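Local coordinates for protein fiber (Murine adenovirus 2, PDB 5NBH) that forms the distal shaft and trimeric head of the viral fibre, which binds N-acetylglucosamine and probably attaches the virion to host cells, at residues I108-F113 / V117-D122; I168-D173 / G207-T212; R150-V153 / E159-D162; T134-F139 / T203-N208. All blocks are in the same frame, centred on the assembly; numbering follows the deposited sequence. Where two conformers were deposited one is given.

Interaction 1. Residues I108-F113 / V117-D122; sequences IQMVRF and VLFNID
Gln109 and Asn120 face each other in the antiparallel hairpin of strands 103-113 and 116-125, in the fibre head, and hydrogen bonds join them at two levels. Their backbones exchange a pair of bonds, Gln109 N to Asn120 O and Asn120 N to Gln109 O, each 2.9 Å. Beside these, Asn120 ND2 donates to Gln109 OE1 at 2.8 Å, in the carbonyl plane of the acceptor; a bend at chi2 (86°) turns the glutamine amide toward its neighbour. Val111 and Leu118 make the next hydrogen-bonded pair, with Val111 N 2.9 Å from Leu118 O.

Apolar contacts fill the other face. Ile108 sends CG2 to Phe119 CE2 (3.8 Å) and lays CG1 alongside Ile121 CG1 (3.8 Å). Met110 makes a Met-aromatic contact, SD standing 5.5 Å from the Phe119 ring centroid, at the ring edge. These side chains pack on strands 131-140 and 208-217, whereas Val111 touches Phe113 of the second subunit and Phe113 meets Phe113 of the third edge-to-face.

One hairpin thus serves two interiors: a mostly apolar face within the subunit, and a face toward the trimer partners on which a buried amide pair satisfies part of its own polarity.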
loop_
_atom_site.group_PDB
_atom_site.type_symbol
_atom_site.label_atom_id
_atom_site.label_comp_id
_atom_site.label_asym_id
_atom_site.label_seq_id
_atom_site.Cartn_x
_atom_site.Cartn_y
_atom_site.Cartn_z
ATOM N N ILE A 108 6.358 -12.873 4.974
ATOM C CA ILE A 108 6.815 -11.827 4.066
ATOM C C ILE A 108 5.777 -11.535 2.997
ATOM O O ILE A 108 5.248 -12.483 2.380
ATOM C CB ILE A 108 8.096 -12.274 3.352
ATOM C CG1 ILE A 108 9.200 -12.574 4.382
ATOM C CG2 ILE A 108 8.619 -11.202 2.429
ATOM C CD1 ILE A 108 10.280 -13.461 3.821
ATOM N N GLN A 109 5.503 -10.251 2.760
ATOM C CA GLN A 109 4.694 -9.841 1.604
ATOM C C GLN A 109 5.424 -8.789 0.779
ATOM O O GLN A 109 6.013 -7.845 1.321
ATOM C CB GLN A 109 3.349 -9.303 2.032
ATOM C CG GLN A 109 2.548 -10.239 2.897
ATOM C CD GLN A 109 2.885 -10.113 4.351
ATOM O OE1 GLN A 109 3.055 -9.005 4.869
ATOM N NE2 GLN A 109 2.980 -11.238 5.019
ATOM N N MET A 110 5.404 -8.941 -0.538
ATOM C CA MET A 110 6.013 -8.004 -1.435
ATOM C C MET A 110 4.910 -7.557 -2.394
ATOM O O MET A 110 4.506 -8.332 -3.228
ATOM C CB MET A 110 7.170 -8.667 -2.148
ATOM C CG MET A 110 8.105 -9.340 -1.160
ATOM S SD MET A 110 9.524 -10.125 -1.912
ATOM C CE MET A 110 10.411 -8.725 -2.497
ATOM N N VAL A 111 4.443 -6.336 -2.211
ATOM C CA VAL A 111 3.258 -5.801 -2.915
ATOM C C VAL A 111 3.658 -4.839 -3.991
ATOM O O VAL A 111 4.231 -3.773 -3.716
ATOM C CB VAL A 111 2.245 -5.129 -1.951
ATOM C CG1 VAL A 111 0.968 -4.749 -2.712
ATOM C CG2 VAL A 111 1.906 -6.039 -0.782
ATOM N N ARG A 112 3.298 -5.169 -5.232
ATOM C CA ARG A 112 3.669 -4.388 -6.383
ATOM C C ARG A 112 2.452 -3.597 -6.868
ATOM O O ARG A 112 1.386 -4.172 -7.085
ATOM C CB ARG A 112 4.197 -5.359 -7.467
ATOM C CG ARG A 112 4.428 -4.794 -8.845
ATOM C CD ARG A 112 5.610 -3.872 -8.930
ATOM N NE ARG A 112 5.598 -3.248 -10.247
ATOM C CZ ARG A 112 6.388 -3.529 -11.284
ATOM N NH1 ARG A 112 7.395 -4.398 -11.201
ATOM N NH2 ARG A 112 6.179 -2.882 -12.420
ATOM N N PHE A 113 2.620 -2.296 -7.019
ATOM C CA PHE A 113 1.613 -1.445 -7.687
ATOM C C PHE A 113 2.328 -0.311 -8.375
ATOM O O PHE A 113 3.290 0.264 -7.838
ATOM C CB PHE A 113 0.595 -0.894 -6.694
ATOM C CG PHE A 113 1.176 -0.554 -5.359
ATOM C CD1 PHE A 113 1.927 0.573 -5.179
ATOM C CD2 PHE A 113 0.933 -1.362 -4.266
ATOM C CE1 PHE A 113 2.469 0.878 -3.941
ATOM C CE2 PHE A 113 1.475 -1.071 -3.026
ATOM C CZ PHE A 113 2.248 0.052 -2.871
ATOM N N VAL A 117 7.339 -1.292 -5.089
ATOM C CA VAL A 117 7.181 -2.489 -4.284
ATOM C C VAL A 117 7.159 -2.104 -2.804
ATOM O O VAL A 117 8.092 -1.456 -2.318
ATOM C CB VAL A 117 8.302 -3.528 -4.561
ATOM C CG1 VAL A 117 8.073 -4.761 -3.722
ATOM C CG2 VAL A 117 8.360 -3.850 -6.073
ATOM N N LEU A 118 6.100 -2.494 -2.101
ATOM C CA LEU A 118 6.004 -2.361 -0.644
ATOM C C LEU A 118 6.409 -3.686 -0.033
ATOM O O LEU A 118 5.738 -4.696 -0.231
ATOM C CB LEU A 118 4.561 -1.975 -0.231
ATOM C CG LEU A 118 4.220 -1.902 1.258
ATOM C CD1 LEU A 118 5.109 -0.953 1.998
ATOM C CD2 LEU A 118 2.752 -1.514 1.439
ATOM N N PHE A 119 7.528 -3.704 0.692
ATOM C CA PHE A 119 8.043 -4.910 1.322
ATOM C C PHE A 119 7.639 -4.894 2.786
ATOM O O PHE A 119 7.840 -3.890 3.443
ATOM C CB PHE A 119 9.581 -4.927 1.186
ATOM C CG PHE A 119 10.253 -6.081 1.870
ATOM C CD1 PHE A 119 10.583 -6.024 3.229
ATOM C CD2 PHE A 119 10.493 -7.252 1.182
ATOM C CE1 PHE A 119 11.158 -7.103 3.877
ATOM C CE2 PHE A 119 11.088 -8.324 1.822
ATOM C CZ PHE A 119 11.417 -8.248 3.162
ATOM N N ASN A 120 7.035 -5.970 3.258
ATOM C CA ASN A 120 6.655 -6.121 4.651
ATOM C C ASN A 120 7.151 -7.441 5.157
ATOM O O ASN A 120 6.998 -8.448 4.498
ATOM C CB ASN A 120 5.140 -6.106 4.815
ATOM C CG ASN A 120 4.725 -6.107 6.266
ATOM O OD1 ASN A 120 4.932 -5.118 6.979
ATOM N ND2 ASN A 120 4.108 -7.214 6.715
ATOM N N ILE A 121 7.735 -7.438 6.345
ATOM C CA ILE A 121 8.182 -8.653 6.984
ATOM C C ILE A 121 7.797 -8.652 8.461
ATOM O O ILE A 121 7.839 -7.629 9.126
ATOM C CB ILE A 121 9.712 -8.877 6.805
ATOM C CG1 ILE A 121 10.104 -10.281 7.247
ATOM C CG2 ILE A 121 10.523 -7.794 7.502
ATOM C CD1 ILE A 121 11.509 -10.670 6.776
ATOM N N ASP A 122 7.426 -9.823 8.937
ATOM C CA ASP A 122 7.095 -10.047 10.341
ATOM C C ASP A 122 8.045 -11.123 10.808
ATOM O O ASP A 122 7.939 -12.247 10.348
ATOM C CB ASP A 122 5.662 -10.535 10.412
ATOM C CG ASP A 122 5.086 -10.364 11.759
ATOM O OD1 ASP A 122 4.318 -9.408 11.935
ATOM O OD2 ASP A 122 5.455 -11.137 12.647
#

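Interaction 2. Residues I168-D173 / G207-T212; sequences ILPTSD and GNFYIT
Phe209 carries its ring toward Pro170 because CG stands anti to the backbone N (chi1 166°), while Leu169, whose CG is turned anti to its own carbonyl carbon, brings a methyl back to the root of that ring. The outcome is a CH-pi contact between a loop and a sheet: residues 168-173 belong to the long connection between strands 152-153 and 179-188, and Phe209 sits near the start of strand 208-217 in the four-stranded antiparallel sheet of the head.

Pro170 CD lies over one face of the Phe209 ring, 3.5 Å from the centroid and 16° off the ring normal, displaced toward the rim. Next to it, Pro170 CG touches Phe209 CE1 at 3.4 Å. The Leu169 and Phe209 side chains run antiparallel past each other, bringing Leu169 CD2 to 3.8 Å from Phe209 CB. Ile168 meets the CE2 side of the ring, its CD1 4.2 Å from Phe209 CE2.

No hydrogen bond links the two segments; van der Waals and CH-pi contacts hold the buried ring, which also meets the rings of Phe139 and Tyr204. The loop's carbonyls find partners elsewhere: Ile168 O with Tyr230 OH, Leu169 O with Ser232 OG and Pro170 O with Tyr204 OH. Beyond the proline the loop folds into an ST turn, in which Asp173 N donates to Thr171 OG1 at 3.2 Å.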
loop_
_atom_site.group_PDB
_atom_site.type_symbol
_atom_site.label_atom_id
_atom_site.label_comp_id
_atom_site.label_asym_id
_atom_site.label_seq_id
_atom_site.Cartn_x
_atom_site.Cartn_y
_atom_site.Cartn_z
ATOM N N ILE A 168 9.219 -8.177 -8.600
ATOM C CA ILE A 168 9.928 -7.740 -7.373
ATOM C C ILE A 168 11.351 -7.229 -7.630
ATOM O O ILE A 168 11.928 -6.657 -6.743
ATOM C CB ILE A 168 10.024 -8.845 -6.306
ATOM C CG1 ILE A 168 10.965 -9.994 -6.781
ATOM C CG2 ILE A 168 8.634 -9.255 -5.854
ATOM C CD1 ILE A 168 11.438 -10.933 -5.726
ATOM N N LEU A 169 11.888 -7.408 -8.849
ATOM C CA LEU A 169 13.307 -7.166 -9.109
ATOM C C LEU A 169 13.612 -5.711 -9.312
ATOM O O LEU A 169 13.014 -5.074 -10.188
ATOM C CB LEU A 169 13.771 -7.960 -10.333
ATOM C CG LEU A 169 13.738 -9.480 -10.162
ATOM C CD1 LEU A 169 13.902 -10.141 -11.508
ATOM C CD2 LEU A 169 14.804 -10.011 -9.205
ATOM N N PRO A 170 14.523 -5.134 -8.496
ATOM C CA PRO A 170 14.971 -3.780 -8.701
ATOM C C PRO A 170 16.164 -3.689 -9.673
ATOM O O PRO A 170 16.592 -4.703 -10.185
ATOM C CB PRO A 170 15.415 -3.386 -7.297
ATOM C CG PRO A 170 16.039 -4.626 -6.781
ATOM C CD PRO A 170 15.272 -5.768 -7.386
ATOM N N THR A 171 16.647 -2.477 -9.929
ATOM C CA THR A 171 17.749 -2.287 -10.876
ATOM C C THR A 171 18.974 -3.075 -10.377
ATOM O O THR A 171 19.305 -3.041 -9.174
ATOM C CB THR A 171 18.106 -0.795 -11.122
ATOM O OG1 THR A 171 19.248 -0.727 -11.993
ATOM C CG2 THR A 171 18.457 -0.067 -9.841
ATOM N N SER A 172 19.613 -3.798 -11.301
ATOM C CA SER A 172 20.866 -4.517 -11.020
ATOM C C SER A 172 22.113 -3.699 -11.337
ATOM O O SER A 172 23.221 -4.264 -11.328
ATOM C CB SER A 172 20.917 -5.816 -11.824
ATOM O OG SER A 172 20.933 -5.509 -13.222
ATOM N N ASP A 173 21.949 -2.405 -11.615
ATOM C CA ASP A 173 23.080 -1.485 -11.778
ATOM C C ASP A 173 23.951 -1.527 -10.514
ATOM O O ASP A 173 23.502 -1.172 -9.439
ATOM C CB ASP A 173 22.557 -0.067 -12.022
ATOM C CG ASP A 173 23.665 0.950 -12.251
ATOM O OD1 ASP A 173 24.845 0.698 -11.874
ATOM O OD2 ASP A 173 23.327 2.021 -12.793
ATOM N N GLY A 207 24.686 -13.352 -9.675
ATOM C CA GLY A 207 23.534 -13.432 -10.576
ATOM C C GLY A 207 22.169 -13.319 -9.892
ATOM O O GLY A 207 21.139 -13.425 -10.570
ATOM N N ASN A 208 22.152 -13.152 -8.565
ATOM C CA ASN A 208 20.905 -13.232 -7.776
ATOM C C ASN A 208 20.650 -11.932 -6.987
ATOM O O ASN A 208 21.542 -11.125 -6.777
ATOM C CB ASN A 208 20.909 -14.427 -6.861
ATOM C CG ASN A 208 20.699 -15.734 -7.599
ATOM O OD1 ASN A 208 20.110 -15.769 -8.703
ATOM N ND2 ASN A 208 21.206 -16.794 -7.028
ATOM N N PHE A 209 19.381 -11.726 -6.626
ATOM C CA PHE A 209 18.901 -10.520 -5.920
ATOM C C PHE A 209 18.807 -10.856 -4.445
ATOM O O PHE A 209 18.247 -11.864 -4.104
ATOM C CB PHE A 209 17.505 -10.151 -6.486
ATOM C CG PHE A 209 16.736 -9.150 -5.661
ATOM C CD1 PHE A 209 17.328 -7.988 -5.225
ATOM C CD2 PHE A 209 15.377 -9.340 -5.402
ATOM C CE1 PHE A 209 16.626 -7.058 -4.497
ATOM C CE2 PHE A 209 14.647 -8.405 -4.688
ATOM C CZ PHE A 209 15.267 -7.270 -4.233
ATOM N N TYR A 210 19.416 -10.021 -3.602
ATOM C CA TYR A 210 19.429 -10.152 -2.172
ATOM C C TYR A 210 18.740 -8.971 -1.489
ATOM O O TYR A 210 18.997 -7.806 -1.798
ATOM C CB TYR A 210 20.857 -10.206 -1.641
ATOM C CG TYR A 210 21.642 -11.442 -2.020
ATOM C CD1 TYR A 210 22.062 -11.650 -3.347
ATOM C CD2 TYR A 210 22.004 -12.358 -1.064
ATOM C CE1 TYR A 210 22.767 -12.780 -3.701
ATOM C CE2 TYR A 210 22.750 -13.502 -1.401
ATOM C CZ TYR A 210 23.128 -13.703 -2.725
ATOM O OH TYR A 210 23.881 -14.812 -3.057
ATOM N N ILE A 211 17.860 -9.301 -0.547
ATOM C CA ILE A 211 17.372 -8.365 0.456
ATOM C C ILE A 211 18.021 -8.809 1.746
ATOM O O ILE A 211 17.777 -9.937 2.244
ATOM C CB ILE A 211 15.826 -8.352 0.594
ATOM C CG1 ILE A 211 15.209 -7.942 -0.718
ATOM C CG2 ILE A 211 15.376 -7.468 1.754
ATOM C CD1 ILE A 211 13.693 -7.858 -0.728
ATOM N N THR A 212 18.825 -7.916 2.313
ATOM C CA THR A 212 19.553 -8.231 3.555
ATOM C C THR A 212 19.063 -7.293 4.631
ATOM O O THR A 212 19.097 -6.076 4.440
ATOM C CB THR A 212 21.069 -8.101 3.344
ATOM O OG1 THR A 212 21.452 -8.876 2.188
ATOM C CG2 THR A 212 21.832 -8.595 4.535
#

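Interaction 3. Residues R150-V153 / E159-D162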
loop_
_atom_site.group_PDB
_atom_site.type_symbol
_atom_site.label_atom_id
_atom_site.label_comp_id
_atom_site.label_asym_id
_atom_site.label_seq_id
_atom_site.Cartn_x
_atom_site.Cartn_y
_atom_site.Cartn_z
ATOM N N ARG A 150 9.892 -20.877 0.587
ATOM C CA ARG A 150 8.763 -20.904 -0.336
ATOM C C ARG A 150 7.972 -19.582 -0.292
ATOM O O ARG A 150 7.544 -19.142 0.770
ATOM C CB ARG A 150 7.849 -22.099 -0.047
ATOM C CG ARG A 150 6.674 -22.244 -1.022
ATOM C CD ARG A 150 5.958 -23.594 -0.880
ATOM N NE ARG A 150 4.530 -23.498 -1.210
ATOM C CZ ARG A 150 3.545 -23.847 -0.379
ATOM N NH1 ARG A 150 3.816 -24.338 0.815
ATOM N NH2 ARG A 150 2.286 -23.712 -0.749
ATOM N N MET A 151 7.797 -18.990 -1.470
ATOM C CA MET A 151 6.915 -17.834 -1.667
ATOM C C MET A 151 6.067 -18.129 -2.905
ATOM O O MET A 151 6.437 -18.969 -3.716
ATOM C CB MET A 151 7.698 -16.542 -1.787
ATOM C CG MET A 151 8.471 -16.205 -0.498
ATOM S SD MET A 151 9.341 -14.618 -0.572
ATOM C CE MET A 151 7.962 -13.460 -0.581
ATOM N N GLN A 152 4.933 -17.431 -2.997
ATOM C CA GLN A 152 3.891 -17.659 -3.998
ATOM C C GLN A 152 3.354 -16.321 -4.457
ATOM O O GLN A 152 3.257 -15.413 -3.654
ATOM C CB GLN A 152 2.725 -18.397 -3.337
ATOM C CG GLN A 152 3.052 -19.830 -3.048
ATOM C CD GLN A 152 1.931 -20.630 -2.417
ATOM O OE1 GLN A 152 2.016 -21.858 -2.371
ATOM N NE2 GLN A 152 0.885 -19.965 -1.948
ATOM N N VAL A 153 2.992 -16.216 -5.735
ATOM C CA VAL A 153 2.237 -15.063 -6.195
ATOM C C VAL A 153 0.756 -15.385 -5.879
ATOM O O VAL A 153 0.245 -16.425 -6.302
ATOM C CB VAL A 153 2.440 -14.776 -7.703
ATOM C CG1 VAL A 153 1.662 -13.526 -8.107
ATOM C CG2 VAL A 153 3.912 -14.613 -8.065
ATOM N N GLU A 159 -6.126 -17.463 -4.239
ATOM C CA GLU A 159 -5.554 -18.554 -5.033
ATOM C C GLU A 159 -4.177 -18.174 -5.534
ATOM O O GLU A 159 -3.939 -17.019 -5.813
ATOM C CB GLU A 159 -6.466 -18.840 -6.227
ATOM C CG GLU A 159 -7.846 -19.358 -5.818
ATOM C CD GLU A 159 -7.755 -20.615 -4.968
ATOM O OE1 GLU A 159 -7.047 -21.558 -5.397
ATOM O OE2 GLU A 159 -8.356 -20.661 -3.866
ATOM N N GLU A 160 -3.271 -19.147 -5.632
ATOM C CA GLU A 160 -1.958 -18.903 -6.205
ATOM C C GLU A 160 -2.091 -18.659 -7.693
ATOM O O GLU A 160 -2.919 -19.304 -8.352
ATOM C CB GLU A 160 -0.974 -20.056 -5.897
ATOM C CG GLU A 160 0.428 -19.813 -6.445
ATOM C CD GLU A 160 1.400 -20.950 -6.172
ATOM O OE1 GLU A 160 1.010 -21.927 -5.498
ATOM O OE2 GLU A 160 2.557 -20.853 -6.645
ATOM N N LEU A 161 -1.339 -17.683 -8.206
ATOM C CA LEU A 161 -1.354 -17.282 -9.605
ATOM C C LEU A 161 -0.091 -17.841 -10.262
ATOM O O LEU A 161 0.988 -17.850 -9.647
ATOM C CB LEU A 161 -1.377 -15.753 -9.749
ATOM C CG LEU A 161 -2.471 -15.009 -8.992
ATOM C CD1 LEU A 161 -2.384 -13.523 -9.221
ATOM C CD2 LEU A 161 -3.830 -15.565 -9.379
ATOM N N ASP A 162 -0.228 -18.319 -11.498
ATOM C CA ASP A 162 0.901 -18.868 -12.246
ATOM C C ASP A 162 1.573 -17.682 -12.939
ATOM O O ASP A 162 1.303 -17.382 -14.095
ATOM C CB ASP A 162 0.409 -19.934 -13.242
ATOM C CG ASP A 162 1.549 -20.687 -13.910
ATOM O OD1 ASP A 162 2.344 -21.338 -13.187
ATOM O OD2 ASP A 162 1.631 -20.647 -15.162
HETATM O O HOH W 1 3.129 -18.420 -7.635
#
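The amide of Gln152 and the carboxylate of Glu160 lie stacked, their planes 24° apart, across the mouth of a loop that leaves strand 152-153, an edge strand of the five-stranded antiparallel sheet within this chain. The carboxylate carbon Glu160 CD rests 3.7 Å from Gln152 CG, while Glu160 OE1 covers Gln152 CD at 3.5 Å. That same Glu160 OE1 sits over the face of the amide, 3.3 Å from Gln152 OE1; both are acceptors, so no hydrogen bond forms. Glu160 reaches this position through an extended chain, CG anti to the backbone N (chi1 -178°), that crosses Gln152 at about a right angle. A nearby cation could ease the crowding of oxygens, but Arg150 was modelled in two positions and its influence here is doubtful.

The backbones are tied by one direct bond, Leu161 N to Val153 O, 2.8 Å long. Below it Val153 CG1 rests 4.1 Å from Leu161 CB; the valine is buried against Tyr85, Pro165 and Phe167, while Leu161 packs on Thr79 of the second subunit.

A single water completes the closure. It accepts from Val153 N at 2.9 Å and donates to Leu161 O at 3.0 Å, serving the other polar end of the same residue pair. Its second hydrogen goes to the carboxylate, the water oxygen lying 2.7 Å from Glu160 OE2.

Interaction 4. Residues T134-F139 / T203-N208; sequences TWELQF and TYRLGN
Glu136 and Arg205 form a salt bridge that spans strand 208-217, which lies between 131-140 and 191-205 in the four-stranded antiparallel sheet; the two flanking strands are joined here mainly through side chains and waters. Arg205 opens the type I' beta turn that ends at Asn208, closed by backbone bonds from Arg205 N to Asn208 O and from Asn208 N to Arg205 O, each 3.0 Å.

An extended Glu136 chain, CG anti to the backbone N (chi1 -173°), meets an Arg205 chain, extended from CG to NE, coming from the opposite direction. Arg205 NH2 donates to Glu136 OE1 at 2.9 Å and 159°. The oxygen lies in the guanidinium plane, yet the nitrogen meets it from above the carboxylate, 39° out of that plane. Two waters extend the bridge along the guanidinium edge. One donates to Glu136 OE1 at 2.7 Å and accepts from Arg205 NH1 at 3.0 Å; the other donates to Glu136 OE2 at 2.7 Å and accepts weakly from Arg205 NH2. Both carboxylate oxygens and both terminal nitrogens therefore have partners, and Tyr210 adds a cation-pi contact to the arginine. The bridge lies at the surface, where Arg205 also touches a crystal neighbour, and the Glu136 side chain is about 9 Å from that of Asn97, an N-acetylglucosamine-binding residue.

Asn208 is held mainly from outside the pair: its OD1 accepts from Gly141 N. Its ND2 offers just a weak bond to Gln138 OE1, 3.1 Å and strongly bent, and Gln138 itself was modelled in two positions. Nearer the backbone, Asn208 CB rests 3.4 Å from Phe139 O.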
loop_
_atom_site.group_PDB
_atom_site.type_symbol
_atom_site.label_atom_id
_atom_site.label_comp_id
_atom_site.label_asym_id
_atom_site.label_seq_id
_atom_site.Cartn_x
_atom_site.Cartn_y
_atom_site.Cartn_z
ATOM N N THR A 134 21.633 -10.851 11.089
ATOM C CA THR A 134 21.586 -10.660 9.648
ATOM C C THR A 134 20.640 -11.682 9.081
ATOM O O THR A 134 20.854 -12.884 9.242
ATOM C CB THR A 134 22.995 -10.784 8.983
ATOM O OG1 THR A 134 23.861 -9.750 9.458
ATOM C CG2 THR A 134 22.880 -10.600 7.495
ATOM N N TRP A 135 19.567 -11.198 8.432
ATOM C CA TRP A 135 18.554 -12.039 7.831
ATOM C C TRP A 135 18.681 -11.795 6.340
ATOM O O TRP A 135 18.519 -10.649 5.897
ATOM C CB TRP A 135 17.149 -11.669 8.319
ATOM C CG TRP A 135 17.048 -11.520 9.826
ATOM C CD1 TRP A 135 16.928 -10.352 10.510
ATOM C CD2 TRP A 135 17.137 -12.561 10.819
ATOM N NE1 TRP A 135 16.908 -10.592 11.850
ATOM C CE2 TRP A 135 17.028 -11.943 12.071
ATOM C CE3 TRP A 135 17.287 -13.958 10.763
ATOM C CZ2 TRP A 135 17.057 -12.666 13.266
ATOM C CZ3 TRP A 135 17.337 -14.686 11.967
ATOM C CH2 TRP A 135 17.223 -14.048 13.189
ATOM N N GLU A 136 18.932 -12.840 5.571
ATOM C CA GLU A 136 19.226 -12.693 4.143
ATOM C C GLU A 136 18.169 -13.416 3.349
ATOM O O GLU A 136 17.930 -14.604 3.581
ATOM C CB GLU A 136 20.615 -13.264 3.828
ATOM C CG GLU A 136 21.124 -13.029 2.413
ATOM C CD GLU A 136 22.519 -13.631 2.213
ATOM O OE1 GLU A 136 23.525 -12.915 2.264
ATOM O OE2 GLU A 136 22.574 -14.835 1.967
ATOM N N LEU A 137 17.498 -12.704 2.444
ATOM C CA LEU A 137 16.589 -13.320 1.449
ATOM C C LEU A 137 17.211 -13.268 0.063
ATOM O O LEU A 137 17.645 -12.231 -0.366
ATOM C CB LEU A 137 15.249 -12.555 1.403
ATOM C CG LEU A 137 14.499 -12.451 2.728
ATOM C CD1 LEU A 137 13.305 -11.489 2.631
ATOM C CD2 LEU A 137 14.079 -13.841 3.159
ATOM N N GLN A 138 17.249 -14.409 -0.613
ATOM C CA GLN A 138 17.836 -14.550 -1.934
ATOM C C GLN A 138 16.724 -14.880 -2.924
ATOM O O GLN A 138 15.869 -15.704 -2.618
ATOM C CB GLN A 138 18.836 -15.704 -1.905
ATOM C CG GLN A 138 19.668 -15.889 -3.152
ATOM C CD GLN A 138 20.558 -17.113 -3.063
ATOM O OE1 GLN A 138 21.163 -17.502 -4.050
ATOM N NE2 GLN A 138 20.630 -17.730 -1.886
ATOM N N PHE A 139 16.783 -14.260 -4.086
ATOM C CA PHE A 139 15.825 -14.465 -5.149
ATOM C C PHE A 139 16.589 -14.641 -6.447
ATOM O O PHE A 139 17.561 -13.909 -6.723
ATOM C CB PHE A 139 14.913 -13.240 -5.297
ATOM C CG PHE A 139 14.186 -12.870 -4.046
ATOM C CD1 PHE A 139 14.778 -12.022 -3.115
ATOM C CD2 PHE A 139 12.896 -13.329 -3.797
ATOM C CE1 PHE A 139 14.122 -11.673 -1.957
ATOM C CE2 PHE A 139 12.221 -12.979 -2.636
ATOM C CZ PHE A 139 12.837 -12.152 -1.709
ATOM N N THR A 203 20.684 -5.695 -3.009
ATOM C CA THR A 203 21.896 -5.853 -3.868
ATOM C C THR A 203 21.718 -6.998 -4.841
ATOM O O THR A 203 20.837 -7.821 -4.661
ATOM C CB THR A 203 23.136 -6.166 -3.014
ATOM O OG1 THR A 203 22.925 -7.337 -2.226
ATOM C CG2 THR A 203 23.446 -5.012 -2.104
ATOM N N TYR A 204 22.591 -7.068 -5.844
ATOM C CA TYR A 204 22.745 -8.286 -6.609
ATOM C C TYR A 204 24.196 -8.789 -6.447
ATOM O O TYR A 204 25.151 -7.995 -6.483
ATOM C CB TYR A 204 22.507 -8.084 -8.078
ATOM C CG TYR A 204 21.074 -7.858 -8.532
ATOM C CD1 TYR A 204 20.458 -6.619 -8.352
ATOM C CD2 TYR A 204 20.355 -8.877 -9.158
ATOM C CE1 TYR A 204 19.144 -6.409 -8.762
ATOM C CE2 TYR A 204 19.052 -8.657 -9.619
ATOM C CZ TYR A 204 18.470 -7.426 -9.426
ATOM O OH TYR A 204 17.191 -7.203 -9.894
ATOM N N ARG A 205 24.311 -10.086 -6.302
ATOM C CA ARG A 205 25.613 -10.760 -6.449
ATOM C C ARG A 205 25.437 -12.178 -6.913
ATOM O O ARG A 205 24.421 -12.803 -6.645
ATOM C CB ARG A 205 26.396 -10.699 -5.150
ATOM C CG ARG A 205 25.880 -11.532 -3.980
ATOM C CD ARG A 205 26.935 -11.506 -2.871
ATOM N NE ARG A 205 26.586 -12.379 -1.759
ATOM C CZ ARG A 205 25.764 -12.059 -0.747
ATOM N NH1 ARG A 205 25.194 -10.862 -0.671
ATOM N NH2 ARG A 205 25.518 -12.947 0.215
ATOM N N LEU A 206 26.434 -12.689 -7.647
ATOM C CA LEU A 206 26.409 -14.075 -8.085
ATOM C C LEU A 206 25.180 -14.378 -8.986
ATOM O O LEU A 206 24.724 -15.502 -9.034
ATOM C CB LEU A 206 26.479 -14.996 -6.875
ATOM C CG LEU A 206 27.605 -14.671 -5.853
ATOM C CD1 LEU A 206 27.655 -15.731 -4.769
ATOM C CD2 LEU A 206 28.978 -14.499 -6.504
ATOM N N GLY A 207 24.686 -13.352 -9.675
ATOM C CA GLY A 207 23.534 -13.432 -10.576
ATOM C C GLY A 207 22.169 -13.319 -9.892
ATOM O O GLY A 207 21.139 -13.425 -10.570
ATOM N N ASN A 208 22.152 -13.152 -8.565
ATOM C CA ASN A 208 20.905 -13.232 -7.776
ATOM C C ASN A 208 20.650 -11.932 -6.987
ATOM O O ASN A 208 21.542 -11.125 -6.777
ATOM C CB ASN A 208 20.909 -14.427 -6.861
ATOM C CG ASN A 208 20.699 -15.734 -7.599
ATOM O OD1 ASN A 208 20.110 -15.769 -8.703
ATOM N ND2 ASN A 208 21.206 -16.794 -7.028
HETATM O O HOH W 2 23.760 -10.264 1.871
HETATM O O HOH W 3 25.131 -15.596 1.407
#

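From the N terminus, the chain passes through the shaft-like part into the head, where interaction 1 closes first, shutting the short turn between strands 103-113 and 116-125. Interaction 4 then opens at 134-139 and stays open until 203-208. Within that span interaction 3 closes a small loop at the edge of the five-stranded sheet, and interaction 2 opens afterwards at 168-173. Interactions 2 and 4 finish on the same stretch, sharing Gly207 and Asn208, so loop 168-173 and strand 131-140 converge on one hairpin of the four-stranded sheet. Met110 and Phe119 of interaction 1 link the two sheets by touching Ile211, Leu137 and Phe139, while Met151 ties interaction 3 to the same core.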